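PDB 3IAL: prolyl-tRNA synthetase from Giardia lamblia ATCC 50803, which probably catalyses the ATP-dependent attachment of L-proline to tRNA(Pro), releasing AMP and diphosphate. Local coordinates for residues L296-H301 with G361-I366. Residues are numbered along the deposited sequence; the frame is centred on the assembly and turned at random.
Sequences LIAPIH and GVPLRI
His301 and Pro363 meet where two parallel strands, 302-307 and 364-369, are about to begin side by side in the anticodon-binding domain, a mixed five-stranded sheet flanked by helices. Their contact illustrates how adjacent parallel strands can be brought into step at the residues that lead into them, here by backbone and proline ring together. His301 contributes its carbonyl: Leu364 N donates a hydrogen bond of 3.1 Å to His301 O, lying in the carbonyl plane with an N-H...O angle of 146°. Backbone hydrogen bonds of Leu364 and Ile366 with Val303 continue the pairing.

The Pro363 ring sits just ahead of that bond. Its CB is 3.4 Å from His301 O, while CD approaches Ile300 O equally closely, so the ring lies against two successive carbonyl oxygens. On the CD-CG side it also receives the methyl of Ala298, with CB 3.6 Å from Pro363 CD. Leu421 and Tyr424 of helix 416-438 add further apolar cover to the proline.

The imidazole of His301 has a different task. The side chain leaves the backbone away from 361-366, and ND1 accepts a hydrogen bond from the backbone N of Arg339; the same arginine reaches back through its side chain to Ala298 O. His301 thus ties to Leu364, at the start of one neighbouring strand, by its carbonyl, and to Arg339, just ahead of edge strand 340-342, by its ring.

Val362, which follows the Schellman turn at Gly361 ending helix 350-359, completes the contact. Its CG1, set anti to the backbone N (chi1 178°), extends to the carbonyls of Ile300 and His301, and meets the branch methyl of Ile300 at an oblique crossing, Val362 CG1 to Ile300 CG2 being 3.9 Å.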
loop_
_atom_site.group_PDB
_atom_site.type_symbol
_atom_site.label_atom_id
_atom_site.label_comp_id
_atom_site.label_asym_id
_atom_site.label_seq_id
_atom_site.Cartn_x
_atom_site.Cartn_y
_atom_site.Cartn_z
ATOM N N LEU B 296 -9.781 -9.969 -10.594
ATOM C CA LEU B 296 -9.237 -9.143 -9.507
ATOM C C LEU B 296 -7.728 -8.924 -9.639
ATOM O O LEU B 296 -7.235 -7.812 -9.469
ATOM C CB LEU B 296 -9.520 -9.785 -8.141
ATOM C CG LEU B 296 -8.933 -9.038 -6.930
ATOM C CD1 LEU B 296 -9.672 -7.714 -6.720
ATOM C CD2 LEU B 296 -8.955 -9.896 -5.654
ATOM N N ILE B 297 -7.007 -9.997 -9.944
ATOM C CA ILE B 297 -5.545 -9.959 -9.949
ATOM C C ILE B 297 -4.919 -9.988 -11.338
ATOM O O ILE B 297 -3.719 -10.146 -11.448
ATOM C CB ILE B 297 -4.942 -11.107 -9.090
ATOM C CG1 ILE B 297 -5.384 -12.492 -9.609
ATOM C CG2 ILE B 297 -5.319 -10.909 -7.633
ATOM C CD1 ILE B 297 -4.547 -13.684 -9.069
ATOM N N ALA B 298 -5.713 -9.830 -12.392
ATOM C CA ALA B 298 -5.159 -9.759 -13.744
ATOM C C ALA B 298 -4.660 -8.337 -13.993
ATOM O O ALA B 298 -5.465 -7.400 -14.016
ATOM C CB ALA B 298 -6.222 -10.133 -14.784
ATOM N N PRO B 299 -3.338 -8.157 -14.175
ATOM C CA PRO B 299 -2.869 -6.809 -14.530
ATOM C C PRO B 299 -3.490 -6.284 -15.834
ATOM O O PRO B 299 -3.678 -5.079 -15.978
ATOM C CB PRO B 299 -1.350 -6.988 -14.663
ATOM C CG PRO B 299 -1.039 -8.128 -13.768
ATOM C CD PRO B 299 -2.203 -9.076 -13.973
ATOM N N ILE B 300 -3.813 -7.195 -16.753
ATOM C CA ILE B 300 -4.551 -6.883 -17.972
ATOM C C ILE B 300 -5.746 -7.824 -18.059
ATOM O O ILE B 300 -5.572 -9.028 -18.209
ATOM C CB ILE B 300 -3.650 -7.082 -19.214
ATOM C CG1 ILE B 300 -2.591 -5.979 -19.289
ATOM C CG2 ILE B 300 -4.474 -7.106 -20.503
ATOM C CD1 ILE B 300 -1.394 -6.359 -20.149
ATOM N N HIS B 301 -6.959 -7.291 -17.941
ATOM C CA HIS B 301 -8.165 -8.108 -18.095
ATOM C C HIS B 301 -8.301 -8.632 -19.524
ATOM O O HIS B 301 -8.756 -9.752 -19.744
ATOM C CB HIS B 301 -9.424 -7.296 -17.801
ATOM C CG HIS B 301 -9.619 -6.948 -16.360
ATOM N ND1 HIS B 301 -9.762 -5.648 -15.925
ATOM C CD2 HIS B 301 -9.733 -7.727 -15.258
ATOM C CE1 HIS B 301 -9.939 -5.639 -14.618
ATOM N NE2 HIS B 301 -9.925 -6.887 -14.188
ATOM N N GLY B 361 -1.714 -15.571 -18.261
ATOM C CA GLY B 361 -3.062 -15.771 -17.756
ATOM C C GLY B 361 -4.057 -14.655 -17.984
ATOM O O GLY B 361 -5.005 -14.505 -17.205
ATOM N N VAL B 362 -3.878 -13.886 -19.057
ATOM C CA VAL B 362 -4.822 -12.806 -19.380
ATOM C C VAL B 362 -6.214 -13.409 -19.624
ATOM O O VAL B 362 -6.355 -14.268 -20.471
ATOM C CB VAL B 362 -4.372 -11.991 -20.616
ATOM C CG1 VAL B 362 -5.410 -10.890 -20.956
ATOM C CG2 VAL B 362 -3.002 -11.386 -20.374
ATOM N N PRO B 363 -7.235 -12.981 -18.855
ATOM C CA PRO B 363 -8.572 -13.587 -18.944
ATOM C C PRO B 363 -9.157 -13.665 -20.351
ATOM O O PRO B 363 -9.647 -14.723 -20.750
ATOM C CB PRO B 363 -9.424 -12.667 -18.068
ATOM C CG PRO B 363 -8.453 -12.153 -17.043
ATOM C CD PRO B 363 -7.167 -11.973 -17.771
ATOM N N LEU B 364 -9.091 -12.567 -21.097
ATOM C CA LEU B 364 -9.727 -12.493 -22.409
ATOM C C LEU B 364 -8.795 -11.890 -23.451
ATOM O O LEU B 364 -8.098 -10.910 -23.182
ATOM C CB LEU B 364 -10.996 -11.640 -22.329
ATOM C CG LEU B 364 -12.182 -12.179 -21.533
ATOM C CD1 LEU B 364 -13.228 -11.082 -21.317
ATOM C CD2 LEU B 364 -12.799 -13.373 -22.229
ATOM N N ARG B 365 -8.778 -12.474 -24.642
ATOM C CA ARG B 365 -8.253 -11.762 -25.805
ATOM C C ARG B 365 -9.349 -11.544 -26.829
ATOM O O ARG B 365 -10.224 -12.394 -27.028
ATOM C CB ARG B 365 -7.056 -12.468 -26.447
ATOM C CG ARG B 365 -7.386 -13.717 -27.219
ATOM C CD ARG B 365 -6.234 -14.156 -28.094
ATOM N NE ARG B 365 -6.548 -15.436 -28.715
ATOM C CZ ARG B 365 -6.453 -16.613 -28.100
ATOM N NH1 ARG B 365 -6.029 -16.689 -26.840
ATOM N NH2 ARG B 365 -6.776 -17.723 -28.754
ATOM N N ILE B 366 -9.290 -10.384 -27.466
ATOM C CA ILE B 366 -10.158 -10.055 -28.560
ATOM C C ILE B 366 -9.270 -9.948 -29.800
ATOM O O ILE B 366 -8.239 -9.280 -29.765
ATOM C CB ILE B 366 -10.887 -8.716 -28.321
ATOM C CG1 ILE B 366 -11.667 -8.742 -27.002
ATOM C CG2 ILE B 366 -11.834 -8.400 -29.486
ATOM C CD1 ILE B 366 -12.327 -7.416 -26.654
#